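Local structure of heroin esterase (Rhodococcus sp., 1LZL) at residues A135-I140 against S152-G157; T169-R174 against A238-A243. The protein is an acetyl esterase of the alpha/beta hydrolase fold that probably removes acetyl groups from heroin by ester hydrolysis. All blocks are in the same frame, centred on the assembly; numbering follows the deposited sequence. Where two conformers were deposited one is given.

Contact 1: residues A135-I140 against S152-G157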
ATOM      1  N   ALA A 135     -12.327  -5.342   7.211  1.00  8.70           N
ATOM      2  CA  ALA A 135     -12.748  -6.618   7.798  1.00  9.07           C
ATOM      3  C   ALA A 135     -11.564  -7.385   8.344  1.00  8.65           C
ATOM      4  O   ALA A 135     -11.657  -7.998   9.420  1.00 10.95           O
ATOM      5  CB  ALA A 135     -13.491  -7.421   6.743  1.00 10.75           C
ATOM      6  N   ALA A 136     -10.439  -7.368   7.627  1.00  8.63           N
ATOM      7  CA  ALA A 136      -9.231  -8.058   8.078  1.00  9.53           C
ATOM      8  C   ALA A 136      -8.720  -7.385   9.335  1.00  9.66           C
ATOM      9  O   ALA A 136      -8.278  -8.014  10.294  1.00 10.42           O
ATOM     10  CB  ALA A 136      -8.164  -8.014   6.957  1.00 11.75           C
ATOM     11  N   LEU A 137      -8.755  -6.047   9.426  1.00 10.07           N
ATOM     12  CA  LEU A 137      -8.325  -5.314  10.619  1.00  9.92           C
ATOM     13  C   LEU A 137      -9.194  -5.664  11.817  1.00  9.46           C
ATOM     14  O   LEU A 137      -8.655  -5.940  12.900  1.00 11.57           O
ATOM     15  CB  LEU A 137      -8.355  -3.804  10.312  1.00 10.13           C
ATOM     16  CG  LEU A 137      -7.939  -2.917  11.501  1.00  9.94           C
ATOM     17  CD1 LEU A 137      -6.479  -3.170  11.899  1.00 10.33           C
ATOM     18  CD2 LEU A 137      -8.148  -1.423  11.233  1.00 12.16           C
ATOM     19  N   LEU A 138     -10.506  -5.649  11.619  1.00  9.66           N
ATOM     20  CA  LEU A 138     -11.442  -6.047  12.702  1.00 10.35           C
ATOM     21  C   LEU A 138     -11.121  -7.439  13.215  1.00 12.17           C
ATOM     22  O   LEU A 138     -11.146  -7.689  14.423  1.00 13.41           O
ATOM     23  CB  LEU A 138     -12.870  -5.997  12.153  1.00 10.94           C
ATOM     24  CG  LEU A 138     -13.494  -4.600  12.007  1.00 11.20           C
ATOM     25  CD1 LEU A 138     -14.827  -4.668  11.279  1.00 15.43           C
ATOM     26  CD2 LEU A 138     -13.736  -3.998  13.400  1.00 13.19           C
ATOM     27  N   TYR A 139     -10.877  -8.342  12.266  1.00 11.10           N
ATOM     28  CA  TYR A 139     -10.582  -9.728  12.648  1.00 11.28           C
ATOM     29  C   TYR A 139      -9.284  -9.819  13.410  1.00 12.52           C
ATOM     30  O   TYR A 139      -9.255 -10.482  14.467  1.00 14.02           O
ATOM     31  CB  TYR A 139     -10.521 -10.564  11.364  1.00 11.81           C
ATOM     32  CG  TYR A 139      -9.983 -11.959  11.646  1.00 13.44           C
ATOM     33  CD1 TYR A 139     -10.818 -12.929  12.197  1.00 17.11           C
ATOM     34  CD2 TYR A 139      -8.656 -12.284  11.349  1.00 14.66           C
ATOM     35  CE1 TYR A 139     -10.277 -14.195  12.432  1.00 20.02           C
ATOM     36  CE2 TYR A 139      -8.108 -13.526  11.585  1.00 19.50           C
ATOM     37  CZ  TYR A 139      -8.970 -14.472  12.128  1.00 18.47           C
ATOM     38  OH  TYR A 139      -8.475 -15.732  12.401  1.00 23.78           O
ATOM     39  N   ILE A 140      -8.181  -9.259  12.886  1.00 11.23           N
ATOM     40  CA  ILE A 140      -6.904  -9.441  13.623  1.00 12.22           C
ATOM     41  C   ILE A 140      -6.970  -8.815  15.007  1.00 12.88           C
ATOM     42  O   ILE A 140      -6.369  -9.354  15.949  1.00 14.65           O
ATOM     43  CB  ILE A 140      -5.655  -9.017  12.849  0.60 14.05           C
ATOM     44  CG1 ILE A 140      -5.628  -7.547  12.493  0.60 13.43           C
ATOM     45  CG2 ILE A 140      -5.494  -9.924  11.622  0.60 17.03           C
ATOM     46  CD1 ILE A 140      -4.350  -7.199  11.733  0.60 18.86           C
ATOM     47  N   SER A 152      -2.491  -3.523  20.990  1.00 16.93           N
ATOM     48  CA  SER A 152      -2.099  -2.131  21.160  1.00 16.11           C
ATOM     49  C   SER A 152      -0.998  -1.768  20.173  1.00 15.28           C
ATOM     50  O   SER A 152      -0.578  -0.590  20.136  1.00 17.59           O
ATOM     51  CB  SER A 152      -1.628  -1.859  22.595  1.00 17.66           C
ATOM     52  OG  SER A 152      -0.271  -2.270  22.778  1.00 19.37           O
ATOM     53  N   ARG A 153      -0.506  -2.685  19.349  1.00 14.37           N
ATOM     54  CA  ARG A 153       0.587  -2.333  18.426  1.00 13.35           C
ATOM     55  C   ARG A 153       0.292  -2.928  17.044  1.00 11.31           C
ATOM     56  O   ARG A 153       1.022  -3.784  16.565  1.00 13.01           O
ATOM     57  CB  ARG A 153       1.923  -2.841  18.996  1.00 15.80           C
ATOM     58  CG  ARG A 153       2.309  -1.945  20.194  1.00 17.84           C
ATOM     59  CD  ARG A 153       3.717  -2.191  20.673  1.00 22.89           C
ATOM     60  NE  ARG A 153       3.829  -3.540  21.246  1.00 24.95           N
ATOM     61  CZ  ARG A 153       4.998  -4.139  21.350  1.00 28.24           C
ATOM     62  NH1 ARG A 153       6.098  -3.518  20.917  1.00 30.79           N
ATOM     63  NH2 ARG A 153       5.086  -5.369  21.876  1.00 29.43           N
ATOM     64  N   ILE A 154      -0.824  -2.424  16.482  1.00 11.56           N
ATOM     65  CA  ILE A 154      -1.200  -2.771  15.114  1.00 10.88           C
ATOM     66  C   ILE A 154      -0.801  -1.610  14.201  1.00 10.42           C
ATOM     67  O   ILE A 154      -1.204  -0.471  14.461  1.00 12.61           O
ATOM     68  CB  ILE A 154      -2.714  -3.017  15.001  1.00 12.15           C
ATOM     69  CG1 ILE A 154      -3.163  -4.139  15.958  1.00 14.51           C
ATOM     70  CG2 ILE A 154      -3.127  -3.282  13.550  1.00 12.52           C
ATOM     71  CD1 ILE A 154      -4.674  -4.193  16.103  1.00 18.19           C
ATOM     72  N   ALA A 155      -0.040  -1.926  13.169  1.00 10.56           N
ATOM     73  CA  ALA A 155       0.241  -0.964  12.094  1.00  9.41           C
ATOM     74  C   ALA A 155      -0.652  -1.287  10.889  1.00  8.78           C
ATOM     75  O   ALA A 155      -0.902  -2.474  10.664  1.00 10.88           O
ATOM     76  CB  ALA A 155       1.707  -0.941  11.667  1.00 10.78           C
ATOM     77  N   VAL A 156      -1.062  -0.319  10.104  1.00  9.00           N
ATOM     78  CA  VAL A 156      -1.765  -0.555   8.833  1.00  8.66           C
ATOM     79  C   VAL A 156      -0.902   0.093   7.764  1.00  8.26           C
ATOM     80  O   VAL A 156      -0.512   1.271   7.939  1.00  9.14           O
ATOM     81  CB  VAL A 156      -3.181   0.011   8.838  1.00  9.02           C
ATOM     82  CG1 VAL A 156      -3.817  -0.219   7.460  1.00 10.10           C
ATOM     83  CG2 VAL A 156      -4.015  -0.673   9.927  1.00  9.38           C
ATOM     84  N   GLY A 157      -0.599  -0.625   6.690  1.00  8.66           N
ATOM     85  CA  GLY A 157       0.257  -0.049   5.662  1.00  8.75           C
ATOM     86  C   GLY A 157       0.007  -0.641   4.311  1.00  7.94           C
ATOM     87  O   GLY A 157      -0.639  -1.698   4.173  1.00  8.92           O
TER
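Leu137 meets Ile154 and Val156 where a helix covers the central sheet of an alpha/beta hydrolase fold. Helix 128-142 precedes strand 153-159 in the chain, with the short helix 144-147 and strand 149-150 between them. The two segments run nearly antiparallel, at 168°. Their axes stay 10.8 Å apart, so the space between them is bridged by side chains alone.

The polar contacts lie outside the pair. The strand is held in the sheet by backbone bonds: Ile154 bonds to Ala182, Val156 to Phe183, and Ala155 to strand 79-85. At its start Arg153 forms a salt bridge with Asp150. Ala155 turns its methyl away from the helix and touches Leu316 on the other face. The strand is thus fixed within the sheet, while its hold on the helix is purely apolar.

The apolar contacts centre on one methyl. Leu137 has CG anti to its N (chi1 179°), and this sets CD1 against Ile154 and Val156. Leu137 CD1 reaches CG2 of Ile154 at 3.7 Å. The Leu137 side chain crosses that of Val156 at about a right angle, with Leu137 CD1 4.0 Å from Val156 CG2.

Contact 2: residues T169-R174 against A238-A243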
ATOM      1  N   THR A 169      -8.618   2.659   5.128  1.00  9.44           N
ATOM      2  CA  THR A 169      -8.863   1.781   6.262  1.00  8.88           C
ATOM      3  C   THR A 169      -8.530   2.479   7.580  1.00  9.53           C
ATOM      4  O   THR A 169      -9.272   2.306   8.575  1.00 10.18           O
ATOM      5  CB  THR A 169      -8.004   0.509   6.117  1.00  9.05           C
ATOM      6  OG1 THR A 169      -8.481  -0.158   4.914  1.00 10.39           O
ATOM      7  CG2 THR A 169      -8.229  -0.421   7.294  1.00 10.26           C
ATOM      8  N   VAL A 170      -7.470   3.256   7.628  1.00  9.73           N
ATOM      9  CA  VAL A 170      -7.085   3.975   8.854  1.00  9.37           C
ATOM     10  C   VAL A 170      -8.069   5.094   9.149  1.00  9.72           C
ATOM     11  O   VAL A 170      -8.435   5.248  10.336  1.00 10.97           O
ATOM     12  CB  VAL A 170      -5.632   4.466   8.735  1.00  9.74           C
ATOM     13  CG1 VAL A 170      -5.295   5.487   9.840  1.00 10.71           C
ATOM     14  CG2 VAL A 170      -4.671   3.278   8.774  1.00  9.85           C
ATOM     15  N   LEU A 171      -8.575   5.804   8.164  1.00  9.36           N
ATOM     16  CA  LEU A 171      -9.654   6.770   8.354  1.00 10.44           C
ATOM     17  C   LEU A 171     -10.883   6.057   8.926  1.00 10.68           C
ATOM     18  O   LEU A 171     -11.475   6.546   9.902  1.00 11.69           O
ATOM     19  CB  LEU A 171     -10.043   7.512   7.072  1.00 11.03           C
ATOM     20  CG  LEU A 171      -9.037   8.619   6.727  1.00 10.77           C
ATOM     21  CD1 LEU A 171      -9.141   8.944   5.241  1.00 11.80           C
ATOM     22  CD2 LEU A 171      -9.311   9.840   7.613  1.00 12.30           C
ATOM     23  N   LYS A 172     -11.259   4.924   8.321  1.00 11.31           N
ATOM     24  CA  LYS A 172     -12.440   4.184   8.757  1.00 12.10           C
ATOM     25  C   LYS A 172     -12.266   3.699  10.175  1.00 11.95           C
ATOM     26  O   LYS A 172     -13.215   3.789  11.006  1.00 13.11           O
ATOM     27  CB  LYS A 172     -12.688   3.012   7.775  1.00 13.35           C
ATOM     28  CG  LYS A 172     -13.984   2.272   8.149  1.00 16.53           C
ATOM     29  CD  LYS A 172     -14.445   1.446   6.941  1.00 18.80           C
ATOM     30  CE  LYS A 172     -15.176   2.387   5.970  1.00 32.52           C
ATOM     31  NZ  LYS A 172     -16.674   2.276   6.052  1.00 64.87           N
ATOM     32  N   ALA A 173     -11.093   3.219  10.554  1.00 11.31           N
ATOM     33  CA  ALA A 173     -10.806   2.715  11.909  1.00 13.10           C
ATOM     34  C   ALA A 173     -10.963   3.831  12.936  1.00 12.87           C
ATOM     35  O   ALA A 173     -11.603   3.638  13.984  1.00 13.33           O
ATOM     36  CB  ALA A 173      -9.432   2.050  11.973  1.00 13.29           C
ATOM     37  N   ARG A 174     -10.418   5.009  12.585  1.00 11.71           N
ATOM     38  CA  ARG A 174     -10.587   6.126  13.511  1.00 12.71           C
ATOM     39  C   ARG A 174     -12.036   6.494  13.681  1.00 12.23           C
ATOM     40  O   ARG A 174     -12.531   6.654  14.808  1.00 13.44           O
ATOM     41  CB  ARG A 174      -9.780   7.331  12.980  1.00 14.60           C
ATOM     42  CG  ARG A 174      -9.951   8.540  13.881  1.00 13.96           C
ATOM     43  CD  ARG A 174      -9.627   9.830  13.199  1.00 14.42           C
ATOM     44  NE  ARG A 174     -10.539  10.110  12.100  1.00 14.21           N
ATOM     45  CZ  ARG A 174     -10.384  11.108  11.207  1.00 15.21           C
ATOM     46  NH1 ARG A 174      -9.345  11.953  11.252  1.00 17.12           N
ATOM     47  NH2 ARG A 174     -11.304  11.233  10.254  1.00 16.61           N
ATOM     48  N   ALA A 238     -12.505   5.973  -0.128  1.00 10.94           N
ATOM     49  CA  ALA A 238     -12.064   5.658  -1.470  1.00 10.46           C
ATOM     50  C   ALA A 238     -10.863   6.530  -1.830  1.00 10.44           C
ATOM     51  O   ALA A 238      -9.880   6.030  -2.384  1.00 11.54           O
ATOM     52  CB  ALA A 238     -13.184   5.861  -2.497  1.00 12.83           C
ATOM     53  N   ALA A 239     -10.980   7.840  -1.562  1.00 11.05           N
ATOM     54  CA  ALA A 239      -9.955   8.812  -1.953  1.00 10.96           C
ATOM     55  C   ALA A 239      -9.607   9.648  -0.725  1.00 10.61           C
ATOM     56  O   ALA A 239     -10.239  10.720  -0.517  1.00 11.67           O
ATOM     57  CB  ALA A 239     -10.452   9.714  -3.097  1.00 10.81           C
ATOM     58  N   PRO A 240      -8.728   9.162   0.126  1.00  9.54           N
ATOM     59  CA  PRO A 240      -8.400   9.840   1.384  1.00 10.89           C
ATOM     60  C   PRO A 240      -8.000  11.293   1.208  1.00 11.62           C
ATOM     61  O   PRO A 240      -8.212  12.078   2.154  1.00 11.45           O
ATOM     62  CB  PRO A 240      -7.242   8.980   1.920  1.00  9.98           C
ATOM     63  CG  PRO A 240      -7.604   7.588   1.424  1.00  8.77           C
ATOM     64  CD  PRO A 240      -8.086   7.815   0.021  1.00  8.89           C
ATOM     65  N   SER A 241      -7.445  11.705   0.065  1.00 10.78           N
ATOM     66  CA  SER A 241      -7.122  13.125  -0.089  1.00 12.89           C
ATOM     67  C   SER A 241      -8.367  14.010   0.037  1.00 12.72           C
ATOM     68  O   SER A 241      -8.200  15.203   0.335  1.00 14.59           O
ATOM     69  CB  SER A 241      -6.488  13.346  -1.464  1.00 11.89           C
ATOM     70  OG  SER A 241      -5.264  12.617  -1.589  1.00 10.93           O
ATOM     71  N   ARG A 242      -9.550  13.460  -0.210  1.00 11.91           N
ATOM     72  CA  ARG A 242     -10.791  14.267  -0.034  1.00 12.59           C
ATOM     73  C   ARG A 242     -11.163  14.447   1.415  1.00 14.17           C
ATOM     74  O   ARG A 242     -12.063  15.267   1.728  1.00 17.69           O
ATOM     75  CB  ARG A 242     -11.914  13.596  -0.821  1.00 14.77           C
ATOM     76  CG  ARG A 242     -11.712  13.711  -2.335  1.00 14.37           C
ATOM     77  CD  ARG A 242     -12.871  13.005  -3.022  1.00 13.66           C
ATOM     78  NE  ARG A 242     -12.832  13.001  -4.478  1.00 13.88           N
ATOM     79  CZ  ARG A 242     -13.644  13.710  -5.261  1.00 19.20           C
ATOM     80  NH1 ARG A 242     -14.558  14.523  -4.730  1.00 24.27           N
ATOM     81  NH2 ARG A 242     -13.549  13.624  -6.572  1.00 17.64           N
ATOM     82  N   ALA A 243     -10.544  13.748   2.354  1.00 12.22           N
ATOM     83  CA  ALA A 243     -10.940  14.015   3.740  1.00 12.58           C
ATOM     84  C   ALA A 243     -10.494  15.375   4.244  1.00 15.18           C
ATOM     85  O   ALA A 243      -9.377  15.772   3.973  1.00 20.16           O
ATOM     86  CB  ALA A 243     -10.263  12.981   4.632  1.00 14.63           C
TER
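Leu171 reaches from helix 161-176 to the loop 238-243, and it makes every close contact between the two segments. The helix is the one that follows the probable nucleophile elbow of this hydrolase. The loop lies between helix 211-222 and strand 252-257.

The tight part is at Pro240. Leu171 CD1 lies 3.8 Å from Pro240 CB and 4.0 Å from Pro240 CA, so the methyl sits against the CA-CB side of the ring. The two side chains meet obliquely. Leu171 holds CG anti to its carbonyl carbon (chi1 -77°), and chi2 of 158° then places CD1 against Pro240. A second, looser touch joins the same Leu171 CD1 to CB of Ala243, at 4.2 Å. Pro240 opens a short 3-10 turn (240-242) and Ala243 follows it, with a bond from Ala243 N to Pro240 O (2.9 Å). The turn brings both apolar groups to the same methyl. Tyr269 of helix 263-275 touches both Leu171 and Pro240.

The other side is polar and partly exposed. Ser241 and Arg242 belong to the turn but make no contact with the helix segment. Arg242 forms a salt bridge with Asp193, and Lys172, the next residue on the helix, makes a cation-pi contact with Tyr237. Arg174 also stops short of the loop segment, and its NH1 bonds to the carbonyls of Asp245 and Thr247.

The chemistry therefore divides in two. Arg242, Arg174 and Lys172 find their partners beyond the two segments. At Leu171 buried carbon meets buried carbon, and with no directional bond between the segments the fit there rests on shape and burial.

In the fold
The centres of the two contacts lie 15 Å apart, and contact 1 closes along the chain before contact 2 opens. Strand 153-159 of contact 1 is followed directly in the chain by helix 161-176 of contact 2. The turn between them holds Ser160, the probable nucleophile of a Ser-His-Asp triad with His290 and Asp260. The contacts also touch directly. Val156 CB meets Val170 CG2 at 3.6 Å, and Leu137 CD2 meets Ala173 CB at 3.8 Å. Helix 161-176 thus packs on helix 128-142 and on the sheet, and in contact 2 it meets the loop after helix 211-222. Apolar packing therefore runs from helix 128-142 through the elbow helix to that loop.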